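Local structure of beta-N-acetylglucosaminidase-like protein Glycoside hydrolase family 20 (6YHH) at residues A[208-213]-A[303-308]; A[297-302]-A[309-314]; A[564-569]-A[593-598]. The protein probably splits N-acetylglucosamine from the ends of chitin-derived oligosaccharides, acting as a family 20 chitobiase in bacterial chitin degradation. All coordinates share one frame; numbering follows the deposited sequence.

Interaction 1: A[208-213]-A[303-308]; sequences YTQEEI and CPLFPG
Ile213 and Leu305 mark the nearest backbone approach, with their CA atoms 6.8 Å apart. Ile213 sits in the first turn of helix 210-222. Leu305 closes the short 3-10 turn 303-305, which follows helix 289-302. The contact is apolar and buried. In Ile213, chi1 of -69° puts CG1 beside the backbone N and leaves the CG2 methyl anti to it, facing Phe306. CG2 meets Phe306 CZ at 3.4 Å, a tight approach, and Leu305 CB at 3.9 Å. Leu305 spreads its two methyls: CD1 touches Gln210 CG at 4.0 Å and Ile213 CD1 at 4.1 Å, and CD2 lies by Gln210 CB. The Gln210 chain crosses Leu305 at about a right angle, while its NE2 bonds to Glu191 O. With an alanine at Leu305, Gln210 CG and Ile213 CD1 would probably lose their packing partner, and a gap would open between helix and turn. Phe306 also packs on strands 177-184 and 226-230. The helix start is fixed by Glu212 N bonding to Thr209 OG1 (2.9 Å) and Thr209 N to Glu212 OE1. This is a capping box, at the start of an outer helix of the TIM-barrel catalytic domain.

Interaction 2: A[297-302]-A[309-314]; sequences ELFDEV and AYFHIG
Phe299 and Phe311 are brought together by different first torsions. Phe299 has CG anti to its carbonyl carbon (chi1 -66°), which carries the ring from the flank of helix 289-302 toward the strand. Phe311 has CG anti to its backbone N (chi1 -160°), and its ring reaches back to the helix. The result is a T-shaped pair. The edge of Phe299 points at one face of Phe311, with the planes at 81° and the ring centroids 5.3 Å apart. The shortest approach is Phe299 CE1 to Phe311 CE1, at 3.6 Å. Phe299 CD1 lies over the same face of Phe311, offset toward the rim.

Two aliphatic groups add to the pair. Val302 CG1 comes to the edge of the Phe311 ring, 4.2 Å from CE2. Ile313 uses its CG2 methyl, which lies 4.0 Å from Phe299 CZ.

Helix and strand belong to the TIM-barrel catalytic domain of family 20. Helix 289-302 packs on the outside of the barrel and leads through a short loop into strand 310-312. Leu356 of helix 341-358 also touches Phe299, Phe311 and Ile313, so two outer helices share this layer. The backbone of the strand bonds to Pro229 and Ile231 at one neighbour and to Gln362 and Met364 at the other.

His312, next to Phe311 on the strand, has its own polar contacts. Its ND1 accepts a bond from Gly314 N at 3.0 Å, with the donor in the plane of the ring. This helps to fix the rotation of the imidazole ring. His312 NE2 bonds to His381 ND1, and the His312 ring stacks on His179. The predicted proton donor, Glu317, follows shortly after in the chain.

Interaction 3: A[564-569]-A[593-598]; sequences AKDSLA and FNKWIA
Asp566 and Lys595 form the direct link, and it is ionic. Lys595 NZ donates to Asp566 OD2 at 2.8 Å, a hydrogen bond within a salt bridge. The ammonium group comes to the syn side of the carboxylate, 20° out of its plane. Lys595 spans the gap because its chain is fully extended, with CG anti to the backbone N (chi1 -179°). The two side chains cross at about a right angle. The nearest pair of CA atoms, Asp566 and Trp596, is still 10.3 Å apart, so side-chain length does the bridging.

A water-mediated link runs beside the salt bridge. One water donates to Asp566 OD2 at 2.7 Å and accepts a weak bond from Trp596 NE1 at 3.1 Å. The water lies at the edge of the indole, in its plane. OD2 therefore takes two donors, the lysine ammonium and the water, and this probably favours a charged carboxylate. Asp566 also stands in the first turn of helix 565-579, where the positive end of the helix dipole is likely to help.

These bonds tie together a helical hairpin in the mainly helical C-terminal part of the chain. Helices 565-579 and 583-607 follow each other after a three-residue connection, and the two segments run roughly antiparallel. The contact is at the surface and away from the predicted proton donor, Glu317.

Apolar packing comes from neighbouring groups. Trp596 meets Phe570 edge-to-face and packs on Val531. Helix 617-634 also borders the indole, through Ser627.

In the fold
Interactions 1 and 2 are buried and belong to the same TIM-barrel domain. Segment 303-308 of interaction 1 is the connection between the helix and strand of interaction 2. The two contacts touch: Gln210 NE2 probably bonds to Glu301 OE2 at 3.0 Å, and Cys303 packs by Phe311. Their centres are 10 Å apart. Both rely on apolar side chains, with a ring pair in interaction 2 alone. Interaction 3 lies on the other side of the chain's centre, with its own centre about 48 Å and 50 Å from those of interactions 1 and 2. It is a surface contact between two C-terminal helices, and between its two segments the link is a salt bridge and a water.

Interaction 1: A[208-213]-A[303-308]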
ATOM      1  N   TYR A 208      -9.399  -0.831  15.609  1.00  8.45           N
ATOM      2  CA  TYR A 208      -9.474  -2.201  15.110  1.00  8.60           C
ATOM      3  C   TYR A 208     -10.718  -2.883  15.674  1.00  8.90           C
ATOM      4  O   TYR A 208     -10.994  -2.799  16.884  1.00 10.27           O
ATOM      5  CB  TYR A 208      -8.333  -3.015  15.542  1.00  8.80           C
ATOM      6  CG  TYR A 208      -6.982  -2.368  15.202  1.00  8.38           C
ATOM      7  CD1 TYR A 208      -6.500  -2.386  13.911  1.00  8.37           C
ATOM      8  CD2 TYR A 208      -6.206  -1.789  16.196  1.00  8.77           C
ATOM      9  CE1 TYR A 208      -5.276  -1.757  13.620  1.00  8.05           C
ATOM     10  CE2 TYR A 208      -4.968  -1.227  15.911  1.00  8.13           C
ATOM     11  CZ  TYR A 208      -4.511  -1.264  14.629  1.00  7.86           C
ATOM     12  OH  TYR A 208      -3.260  -0.673  14.376  1.00  7.75           O
ATOM     13  N   THR A 209     -11.484  -3.514  14.789  1.00  8.85           N
ATOM     14  CA  THR A 209     -12.613  -4.302  15.295  1.00  8.90           C
ATOM     15  C   THR A 209     -12.104  -5.534  16.009  1.00  8.80           C
ATOM     16  O   THR A 209     -11.001  -5.988  15.815  1.00  9.46           O
ATOM     17  CB  THR A 209     -13.613  -4.712  14.200  1.00  8.45           C
ATOM     18  OG1 THR A 209     -13.027  -5.739  13.362  1.00  8.77           O
ATOM     19  CG2 THR A 209     -14.043  -3.579  13.379  1.00  9.63           C
ATOM     20  N   GLN A 210     -12.971  -6.159  16.804  1.00  9.57           N
ATOM     21  CA  GLN A 210     -12.612  -7.442  17.497  1.00 10.90           C
ATOM     22  C   GLN A 210     -12.267  -8.531  16.481  1.00 10.59           C
ATOM     23  O   GLN A 210     -11.345  -9.281  16.662  1.00 11.80           O
ATOM     24  CB  GLN A 210     -13.712  -7.888  18.489  1.00 11.54           C
ATOM     25  CG  GLN A 210     -13.956  -6.805  19.528  1.00 13.24           C
ATOM     26  CD  GLN A 210     -14.774  -7.272  20.704  1.00 15.24           C
ATOM     27  OE1 GLN A 210     -15.344  -8.364  20.679  1.00 16.31           O
ATOM     28  NE2 GLN A 210     -14.766  -6.488  21.771  1.00 16.23           N
ATOM     29  N   GLU A 211     -13.044  -8.588  15.369  1.00 10.57           N
ATOM     30  CA  GLU A 211     -12.831  -9.596  14.381  1.00 10.75           C
ATOM     31  C   GLU A 211     -11.461  -9.299  13.688  1.00 10.29           C
ATOM     32  O   GLU A 211     -10.725 -10.248  13.427  1.00 10.25           O
ATOM     33  CB  GLU A 211     -13.911  -9.624  13.331  1.00 12.34           C
ATOM     34  CG  GLU A 211     -13.585 -10.545  12.157  1.00 13.23           C
ATOM     35  CD  GLU A 211     -14.593 -10.326  10.986  1.00 15.22           C
ATOM     36  OE1 GLU A 211     -14.250  -9.469  10.088  1.00 16.05           O
ATOM     37  OE2 GLU A 211     -15.639 -11.016  11.077  1.00 16.67           O
ATOM     38  N   GLU A 212     -11.171  -8.014  13.422  1.00  9.97           N
ATOM     39  CA  GLU A 212      -9.873  -7.679  12.860  1.00  9.66           C
ATOM     40  C   GLU A 212      -8.746  -8.101  13.772  1.00 10.16           C
ATOM     41  O   GLU A 212      -7.758  -8.692  13.330  1.00 11.15           O
ATOM     42  CB  GLU A 212      -9.804  -6.175  12.525  1.00 10.27           C
ATOM     43  CG  GLU A 212     -10.601  -5.793  11.279  1.00  9.63           C
ATOM     44  CD  GLU A 212     -10.813  -4.295  11.137  1.00  9.70           C
ATOM     45  OE1 GLU A 212     -10.461  -3.554  12.091  1.00 10.24           O
ATOM     46  OE2 GLU A 212     -11.346  -3.864  10.097  1.00 11.32           O
ATOM     47  N   ILE A 213      -8.899  -7.859  15.056  1.00  9.91           N
ATOM     48  CA  ILE A 213      -7.877  -8.268  16.010  1.00  9.43           C
ATOM     49  C   ILE A 213      -7.708  -9.792  15.978  1.00 10.99           C
ATOM     50  O   ILE A 213      -6.595 -10.298  15.937  1.00 12.24           O
ATOM     51  CB  ILE A 213      -8.239  -7.750  17.405  1.00  9.40           C
ATOM     52  CG1 ILE A 213      -8.116  -6.243  17.486  1.00  9.24           C
ATOM     53  CG2 ILE A 213      -7.438  -8.433  18.495  1.00 10.13           C
ATOM     54  CD1 ILE A 213      -8.684  -5.606  18.723  1.00 10.50           C
ATOM     55  N   CYS A 303      -9.047  -9.473  26.925  1.00 12.68           N
ATOM     56  CA  CYS A 303      -8.080 -10.573  27.065  1.00 12.37           C
ATOM     57  C   CYS A 303      -8.417 -11.792  26.184  1.00 12.80           C
ATOM     58  O   CYS A 303      -7.530 -12.401  25.673  1.00 12.57           O
ATOM     59  CB  CYS A 303      -7.885 -11.010  28.498  1.00 13.48           C
ATOM     60  SG  CYS A 303      -7.094  -9.792  29.538  1.00 14.64           S
ATOM     61  N   PRO A 304      -9.717 -12.133  25.999  1.00 12.52           N
ATOM     62  CA  PRO A 304     -10.063 -13.242  25.139  1.00 12.43           C
ATOM     63  C   PRO A 304      -9.691 -13.084  23.690  1.00 12.97           C
ATOM     64  O   PRO A 304      -9.603 -14.084  22.960  1.00 13.51           O
ATOM     65  CB  PRO A 304     -11.608 -13.364  25.300  1.00 15.09           C
ATOM     66  CG  PRO A 304     -11.777 -12.912  26.686  1.00 15.24           C
ATOM     67  CD  PRO A 304     -10.916 -11.675  26.735  1.00 14.06           C
ATOM     68  N   LEU A 305      -9.435 -11.847  23.269  1.00 12.02           N
ATOM     69  CA  LEU A 305      -9.040 -11.565  21.887  1.00 11.63           C
ATOM     70  C   LEU A 305      -7.590 -11.950  21.619  1.00 11.33           C
ATOM     71  O   LEU A 305      -7.225 -12.203  20.448  1.00 12.16           O
ATOM     72  CB  LEU A 305      -9.285 -10.078  21.566  1.00 12.07           C
ATOM     73  CG  LEU A 305     -10.652  -9.482  21.856  1.00 12.05           C
ATOM     74  CD1 LEU A 305     -10.653  -8.017  21.447  1.00 12.84           C
ATOM     75  CD2 LEU A 305     -11.675 -10.278  21.063  1.00 13.49           C
ATOM     76  N   PHE A 306      -6.782 -11.973  22.659  1.00 10.76           N
ATOM     77  CA  PHE A 306      -5.348 -12.165  22.544  1.00 10.46           C
ATOM     78  C   PHE A 306      -4.936 -13.468  23.272  1.00 12.11           C
ATOM     79  O   PHE A 306      -4.799 -13.484  24.491  1.00 11.81           O
ATOM     80  CB  PHE A 306      -4.662 -10.968  23.157  1.00 11.27           C
ATOM     81  CG  PHE A 306      -4.850  -9.704  22.381  1.00 10.57           C
ATOM     82  CD1 PHE A 306      -4.136  -9.524  21.184  1.00 11.51           C
ATOM     83  CD2 PHE A 306      -5.744  -8.741  22.787  1.00 10.49           C
ATOM     84  CE1 PHE A 306      -4.323  -8.337  20.474  1.00 10.14           C
ATOM     85  CE2 PHE A 306      -5.955  -7.604  22.052  1.00 10.61           C
ATOM     86  CZ  PHE A 306      -5.233  -7.428  20.886  1.00  9.40           C
ATOM     87  N   PRO A 307      -4.691 -14.540  22.532  1.00 12.77           N
ATOM     88  CA  PRO A 307      -4.421 -15.812  23.193  1.00 13.05           C
ATOM     89  C   PRO A 307      -3.038 -15.940  23.832  1.00 13.35           C
ATOM     90  O   PRO A 307      -2.818 -16.865  24.614  1.00 12.43           O
ATOM     91  CB  PRO A 307      -4.555 -16.825  22.060  1.00 14.18           C
ATOM     92  CG  PRO A 307      -4.167 -16.047  20.820  1.00 14.09           C
ATOM     93  CD  PRO A 307      -4.749 -14.667  21.065  1.00 13.72           C
ATOM     94  N   GLY A 308      -2.104 -15.033  23.485  1.00 11.76           N
ATOM     95  CA  GLY A 308      -0.787 -15.013  24.020  1.00 12.91           C
ATOM     96  C   GLY A 308      -0.814 -14.868  25.525  1.00 11.97           C
ATOM     97  O   GLY A 308      -1.734 -14.302  26.086  1.00 13.34           O
TER

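Interaction 2: A[297-302]-A[309-314]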
ATOM      1  N   GLU A 297     -13.624  -5.146  33.779  1.00 11.64           N
ATOM      2  CA  GLU A 297     -14.551  -5.369  32.667  1.00 12.07           C
ATOM      3  C   GLU A 297     -13.894  -5.306  31.292  1.00 12.51           C
ATOM      4  O   GLU A 297     -14.228  -6.077  30.392  1.00 12.70           O
ATOM      5  CB  GLU A 297     -15.650  -4.368  32.776  1.00 14.36           C
ATOM      6  CG  GLU A 297     -16.612  -4.594  33.939  1.00 14.92           C
ATOM      7  CD  GLU A 297     -17.670  -3.531  34.077  1.00 19.25           C
ATOM      8  OE1 GLU A 297     -17.757  -2.610  33.227  1.00 20.27           O
ATOM      9  OE2 GLU A 297     -18.456  -3.571  35.064  1.00 20.77           O
ATOM     10  N   LEU A 298     -13.017  -4.346  31.149  1.00 10.96           N
ATOM     11  CA  LEU A 298     -12.180  -4.264  29.938  1.00 13.08           C
ATOM     12  C   LEU A 298     -11.320  -5.444  29.695  1.00 12.47           C
ATOM     13  O   LEU A 298     -11.279  -5.933  28.578  1.00 13.23           O
ATOM     14  CB  LEU A 298     -11.369  -2.974  29.937  1.00 12.91           C
ATOM     15  CG  LEU A 298     -12.281  -1.780  29.706  1.00 12.87           C
ATOM     16  CD1 LEU A 298     -11.480  -0.533  29.953  1.00 13.33           C
ATOM     17  CD2 LEU A 298     -12.829  -1.714  28.291  1.00 13.89           C
ATOM     18  N   PHE A 299     -10.643  -5.963  30.712  1.00 10.61           N
ATOM     19  CA  PHE A 299      -9.877  -7.189  30.543  1.00 11.21           C
ATOM     20  C   PHE A 299     -10.801  -8.353  30.229  1.00 12.75           C
ATOM     21  O   PHE A 299     -10.490  -9.196  29.437  1.00 12.33           O
ATOM     22  CB  PHE A 299      -9.048  -7.486  31.784  1.00 12.02           C
ATOM     23  CG  PHE A 299      -7.971  -6.486  32.057  1.00 11.72           C
ATOM     24  CD1 PHE A 299      -7.118  -6.049  31.052  1.00 13.70           C
ATOM     25  CD2 PHE A 299      -7.783  -5.982  33.349  1.00 12.29           C
ATOM     26  CE1 PHE A 299      -6.144  -5.115  31.303  1.00 13.95           C
ATOM     27  CE2 PHE A 299      -6.796  -5.031  33.613  1.00 13.50           C
ATOM     28  CZ  PHE A 299      -5.979  -4.581  32.593  1.00 14.03           C
ATOM     29  N   ASP A 300     -11.964  -8.413  30.859  1.00 13.37           N
ATOM     30  CA  ASP A 300     -12.871  -9.487  30.532  1.00 13.69           C
ATOM     31  C   ASP A 300     -13.270  -9.521  29.058  1.00 14.78           C
ATOM     32  O   ASP A 300     -13.480 -10.598  28.499  1.00 16.42           O
ATOM     33  CB  ASP A 300     -14.180  -9.352  31.324  1.00 13.97           C
ATOM     34  CG  ASP A 300     -14.094  -9.764  32.757  1.00 16.64           C
ATOM     35  OD1 ASP A 300     -13.140 -10.388  33.153  1.00 16.89           O
ATOM     36  OD2 ASP A 300     -15.103  -9.381  33.499  1.00 18.53           O
ATOM     37  N   GLU A 301     -13.372  -8.347  28.455  1.00 14.62           N
ATOM     38  CA  GLU A 301     -13.703  -8.214  27.027  1.00 15.45           C
ATOM     39  C   GLU A 301     -12.513  -8.366  26.072  1.00 15.14           C
ATOM     40  O   GLU A 301     -12.634  -9.004  25.019  1.00 17.33           O
ATOM     41  CB  GLU A 301     -14.416  -6.928  26.815  1.00 18.69           C
ATOM     42  CG  GLU A 301     -15.050  -6.860  25.455  1.00 21.34           C
ATOM     43  CD  GLU A 301     -15.853  -5.614  25.187  1.00 19.93           C
ATOM     44  OE1 GLU A 301     -15.768  -4.574  25.865  1.00 21.73           O
ATOM     45  OE2 GLU A 301     -16.524  -5.766  24.124  1.00 24.79           O
ATOM     46  N   VAL A 302     -11.379  -7.834  26.483  1.00 13.40           N
ATOM     47  CA  VAL A 302     -10.217  -7.742  25.635  1.00 12.56           C
ATOM     48  C   VAL A 302      -9.252  -8.929  25.728  1.00 12.22           C
ATOM     49  O   VAL A 302      -8.731  -9.412  24.723  1.00 10.78           O
ATOM     50  CB  VAL A 302      -9.463  -6.453  25.930  1.00 11.79           C
ATOM     51  CG1 VAL A 302      -8.187  -6.400  25.059  1.00 10.29           C
ATOM     52  CG2 VAL A 302     -10.249  -5.211  25.586  1.00 12.36           C
ATOM     53  N   ALA A 309       0.210 -15.390  26.170  1.00 12.45           N
ATOM     54  CA  ALA A 309       0.216 -15.424  27.622  1.00 12.08           C
ATOM     55  C   ALA A 309       0.554 -14.175  28.355  1.00 11.65           C
ATOM     56  O   ALA A 309       0.541 -14.173  29.605  1.00 11.19           O
ATOM     57  CB  ALA A 309       1.154 -16.543  28.070  1.00 14.01           C
ATOM     58  N   TYR A 310       0.928 -13.080  27.628  1.00 11.34           N
ATOM     59  CA  TYR A 310       1.436 -11.847  28.225  1.00 11.15           C
ATOM     60  C   TYR A 310       0.489 -10.687  27.909  1.00 10.66           C
ATOM     61  O   TYR A 310       0.013 -10.529  26.775  1.00 10.68           O
ATOM     62  CB  TYR A 310       2.844 -11.509  27.703  1.00 12.08           C
ATOM     63  CG  TYR A 310       3.729 -12.708  27.847  1.00 12.37           C
ATOM     64  CD1 TYR A 310       4.267 -12.978  29.053  1.00 12.95           C
ATOM     65  CD2 TYR A 310       3.822 -13.620  26.863  1.00 14.09           C
ATOM     66  CE1 TYR A 310       5.015 -14.136  29.244  1.00 15.10           C
ATOM     67  CE2 TYR A 310       4.537 -14.778  27.012  1.00 16.53           C
ATOM     68  CZ  TYR A 310       5.144 -15.015  28.228  1.00 16.22           C
ATOM     69  OH  TYR A 310       5.867 -16.206  28.427  1.00 20.96           O
ATOM     70  N   PHE A 311       0.245  -9.870  28.911  1.00 10.13           N
ATOM     71  CA  PHE A 311      -0.599  -8.696  28.768  1.00 10.31           C
ATOM     72  C   PHE A 311       0.151  -7.504  29.347  1.00 10.10           C
ATOM     73  O   PHE A 311       0.522  -7.510  30.530  1.00  9.32           O
ATOM     74  CB  PHE A 311      -2.019  -8.843  29.399  1.00 10.76           C
ATOM     75  CG  PHE A 311      -2.985  -7.871  28.856  1.00 10.66           C
ATOM     76  CD1 PHE A 311      -2.912  -6.512  29.173  1.00 10.39           C
ATOM     77  CD2 PHE A 311      -3.940  -8.331  27.962  1.00 11.35           C
ATOM     78  CE1 PHE A 311      -3.863  -5.624  28.570  1.00 10.94           C
ATOM     79  CE2 PHE A 311      -4.840  -7.450  27.345  1.00 11.30           C
ATOM     80  CZ  PHE A 311      -4.759  -6.105  27.610  1.00 11.24           C
ATOM     81  N   HIS A 312       0.388  -6.490  28.517  1.00  8.72           N
ATOM     82  CA  HIS A 312       1.143  -5.285  28.894  1.00  8.59           C
ATOM     83  C   HIS A 312       0.151  -4.253  29.411  1.00  9.41           C
ATOM     84  O   HIS A 312      -0.747  -3.833  28.708  1.00  9.09           O
ATOM     85  CB  HIS A 312       1.969  -4.840  27.675  1.00  8.43           C
ATOM     86  CG  HIS A 312       3.185  -4.016  27.960  1.00  8.01           C
ATOM     87  ND1 HIS A 312       3.197  -2.840  28.704  1.00  8.68           N
ATOM     88  CD2 HIS A 312       4.437  -4.143  27.450  1.00  9.80           C
ATOM     89  CE1 HIS A 312       4.409  -2.321  28.659  1.00  9.50           C
ATOM     90  NE2 HIS A 312       5.178  -3.100  27.918  1.00  8.94           N
ATOM     91  N   ILE A 313       0.371  -3.749  30.636  1.00  8.77           N
ATOM     92  CA  ILE A 313      -0.458  -2.728  31.243  1.00  9.14           C
ATOM     93  C   ILE A 313       0.215  -1.386  31.236  1.00  7.60           C
ATOM     94  O   ILE A 313      -0.174  -0.428  31.853  1.00  6.86           O
ATOM     95  CB  ILE A 313      -0.961  -3.158  32.655  1.00  9.49           C
ATOM     96  CG1 ILE A 313       0.191  -3.546  33.600  1.00  9.42           C
ATOM     97  CG2 ILE A 313      -2.001  -4.276  32.521  1.00 10.55           C
ATOM     98  CD1 ILE A 313       1.207  -2.540  33.892  1.00 10.31           C
ATOM     99  N   GLY A 314       1.320  -1.279  30.480  1.00  8.48           N
ATOM    100  CA  GLY A 314       1.959   0.024  30.407  1.00  8.82           C
ATOM    101  C   GLY A 314       2.614   0.526  31.678  1.00  9.09           C
ATOM    102  O   GLY A 314       3.508  -0.144  32.231  1.00  9.49           O
TER

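Interaction 3: A[564-569]-A[593-598]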
ATOM      1  N   ALA A 564      22.005   8.685   5.507  1.00 10.00           N
ATOM      2  CA  ALA A 564      21.785   9.097   4.114  1.00  9.75           C
ATOM      3  C   ALA A 564      22.917   8.579   3.209  1.00 10.12           C
ATOM      4  O   ALA A 564      24.093   8.781   3.536  1.00  9.05           O
ATOM      5  CB  ALA A 564      21.769  10.626   4.091  1.00 10.28           C
ATOM      6  N   LYS A 565      22.580   7.971   2.066  1.00  9.71           N
ATOM      7  CA  LYS A 565      23.620   7.149   1.390  1.00 11.94           C
ATOM      8  C   LYS A 565      24.751   7.962   0.859  1.00 10.99           C
ATOM      9  O   LYS A 565      25.902   7.520   0.908  1.00 10.87           O
ATOM     10  CB  LYS A 565      23.040   6.268   0.339  1.00 15.88           C
ATOM     11  CG  LYS A 565      22.480   6.824  -0.867  1.00 17.38           C
ATOM     12  CD  LYS A 565      21.960   5.706  -1.848  1.00 22.43           C
ATOM     13  N   ASP A 566      24.463   9.156   0.330  1.00 10.68           N
ATOM     14  CA  ASP A 566      25.610   9.921  -0.244  1.00 11.47           C
ATOM     15  C   ASP A 566      26.478  10.541   0.834  1.00 11.48           C
ATOM     16  O   ASP A 566      27.656  10.704   0.662  1.00 10.71           O
ATOM     17  CB  ASP A 566      25.139  10.987  -1.209  1.00 12.77           C
ATOM     18  CG  ASP A 566      24.734  10.449  -2.536  1.00 16.90           C
ATOM     19  OD1 ASP A 566      24.801   9.187  -2.838  1.00 18.90           O
ATOM     20  OD2 ASP A 566      24.322  11.294  -3.411  1.00 18.74           O
ATOM     21  N   SER A 567      25.869  10.906   1.992  1.00 10.56           N
ATOM     22  CA  SER A 567      26.639  11.334   3.153  1.00 10.07           C
ATOM     23  C   SER A 567      27.633  10.250   3.557  1.00 11.42           C
ATOM     24  O   SER A 567      28.786  10.552   3.818  1.00 11.81           O
ATOM     25  CB  SER A 567      25.772  11.663   4.340  1.00 10.50           C
ATOM     26  OG  SER A 567      24.906  12.756   3.957  1.00 10.07           O
ATOM     27  N   LEU A 568      27.165   9.008   3.679  1.00 11.19           N
ATOM     28  CA  LEU A 568      28.087   7.936   4.108  1.00 12.96           C
ATOM     29  C   LEU A 568      29.208   7.775   3.073  1.00 13.17           C
ATOM     30  O   LEU A 568      30.374   7.577   3.457  1.00 13.94           O
ATOM     31  CB  LEU A 568      27.329   6.638   4.254  1.00 14.60           C
ATOM     32  CG  LEU A 568      26.353   6.539   5.435  1.00 17.44           C
ATOM     33  CD1 LEU A 568      25.603   5.193   5.397  1.00 17.97           C
ATOM     34  CD2 LEU A 568      27.003   6.839   6.722  1.00 20.89           C
ATOM     35  N   ALA A 569      28.861   7.852   1.800  1.00 12.32           N
ATOM     36  CA  ALA A 569      29.894   7.787   0.761  1.00 12.29           C
ATOM     37  C   ALA A 569      30.874   8.902   0.772  1.00 12.83           C
ATOM     38  O   ALA A 569      32.059   8.705   0.537  1.00 12.58           O
ATOM     39  CB  ALA A 569      29.276   7.581  -0.611  1.00 13.08           C
ATOM     40  N   PHE A 593      31.240  17.491  -4.664  1.00 12.08           N
ATOM     41  CA  PHE A 593      30.997  18.925  -4.790  1.00 12.37           C
ATOM     42  C   PHE A 593      30.373  19.297  -6.119  1.00 12.57           C
ATOM     43  O   PHE A 593      29.402  20.100  -6.179  1.00 11.78           O
ATOM     44  CB  PHE A 593      32.302  19.712  -4.606  1.00 13.56           C
ATOM     45  CG  PHE A 593      32.968  19.489  -3.289  1.00 12.75           C
ATOM     46  CD1 PHE A 593      32.219  19.329  -2.104  1.00 12.10           C
ATOM     47  CD2 PHE A 593      34.333  19.550  -3.178  1.00 13.04           C
ATOM     48  CE1 PHE A 593      32.847  19.101  -0.899  1.00 12.41           C
ATOM     49  CE2 PHE A 593      34.953  19.330  -1.964  1.00 11.98           C
ATOM     50  CZ  PHE A 593      34.220  19.117  -0.841  1.00 13.64           C
ATOM     51  N   ASN A 594      30.868  18.741  -7.228  1.00 11.65           N
ATOM     52  CA  ASN A 594      30.257  19.017  -8.504  1.00 13.30           C
ATOM     53  C   ASN A 594      28.792  18.491  -8.516  1.00 12.26           C
ATOM     54  O   ASN A 594      27.865  19.158  -9.051  1.00 11.97           O
ATOM     55  CB  ASN A 594      31.053  18.395  -9.625  1.00 15.33           C
ATOM     56  CG  ASN A 594      32.348  19.098  -9.850  1.00 17.87           C
ATOM     57  OD1 ASN A 594      33.430  18.467  -9.982  1.00 23.88           O
ATOM     58  ND2 ASN A 594      32.288  20.330  -9.913  1.00 16.81           N
ATOM     59  N   LYS A 595      28.555  17.343  -7.910  1.00 11.24           N
ATOM     60  CA  LYS A 595      27.218  16.799  -7.852  1.00 11.81           C
ATOM     61  C   LYS A 595      26.270  17.716  -7.078  1.00 10.99           C
ATOM     62  O   LYS A 595      25.126  17.990  -7.568  1.00 10.80           O
ATOM     63  CB  LYS A 595      27.210  15.407  -7.164  1.00 13.70           C
ATOM     64  CG  LYS A 595      25.818  14.813  -7.125  1.00 16.19           C
ATOM     65  CD  LYS A 595      25.787  13.405  -6.532  1.00 20.38           C
ATOM     66  CE  LYS A 595      24.370  12.814  -6.650  1.00 23.65           C
ATOM     67  NZ  LYS A 595      24.397  11.380  -6.226  1.00 28.14           N
ATOM     68  N   TRP A 596      26.703  18.202  -5.921  1.00 11.27           N
ATOM     69  CA  TRP A 596      25.829  19.056  -5.098  1.00 10.89           C
ATOM     70  C   TRP A 596      25.513  20.397  -5.741  1.00  9.88           C
ATOM     71  O   TRP A 596      24.456  21.008  -5.539  1.00  9.88           O
ATOM     72  CB  TRP A 596      26.398  19.184  -3.721  1.00 10.82           C
ATOM     73  CG  TRP A 596      26.483  17.798  -3.046  1.00 10.54           C
ATOM     74  CD1 TRP A 596      25.657  16.701  -3.203  1.00 11.79           C
ATOM     75  CD2 TRP A 596      27.429  17.425  -2.051  1.00 10.19           C
ATOM     76  NE1 TRP A 596      26.069  15.670  -2.388  1.00 11.97           N
ATOM     77  CE2 TRP A 596      27.131  16.102  -1.652  1.00 11.60           C
ATOM     78  CE3 TRP A 596      28.441  18.092  -1.415  1.00  9.98           C
ATOM     79  CZ2 TRP A 596      27.887  15.431  -0.669  1.00 11.54           C
ATOM     80  CZ3 TRP A 596      29.186  17.444  -0.481  1.00 10.42           C
ATOM     81  CH2 TRP A 596      28.898  16.114  -0.116  1.00 10.64           C
ATOM     82  N   ILE A 597      26.514  20.949  -6.460  1.00  9.90           N
ATOM     83  CA  ILE A 597      26.265  22.153  -7.265  1.00 10.20           C
ATOM     84  C   ILE A 597      25.162  21.885  -8.266  1.00  9.83           C
ATOM     85  O   ILE A 597      24.242  22.701  -8.441  1.00 10.95           O
ATOM     86  CB  ILE A 597      27.575  22.602  -7.883  1.00 11.45           C
ATOM     87  CG1 ILE A 597      28.501  23.124  -6.778  1.00 11.90           C
ATOM     88  CG2 ILE A 597      27.299  23.642  -8.963  1.00 13.08           C
ATOM     89  CD1 ILE A 597      29.955  23.279  -7.221  1.00 13.66           C
ATOM     90  N   ALA A 598      25.214  20.738  -8.944  1.00 10.11           N
ATOM     91  CA  ALA A 598      24.200  20.421  -9.912  1.00 10.14           C
ATOM     92  C   ALA A 598      22.828  20.204  -9.245  1.00  9.96           C
ATOM     93  O   ALA A 598      21.753  20.564  -9.807  1.00  9.75           O
ATOM     94  CB  ALA A 598      24.606  19.218 -10.772  1.00 11.66           C
TER
HETATM   95  O   HOH W   1      23.646  13.901  -3.160  1.00 20.29           O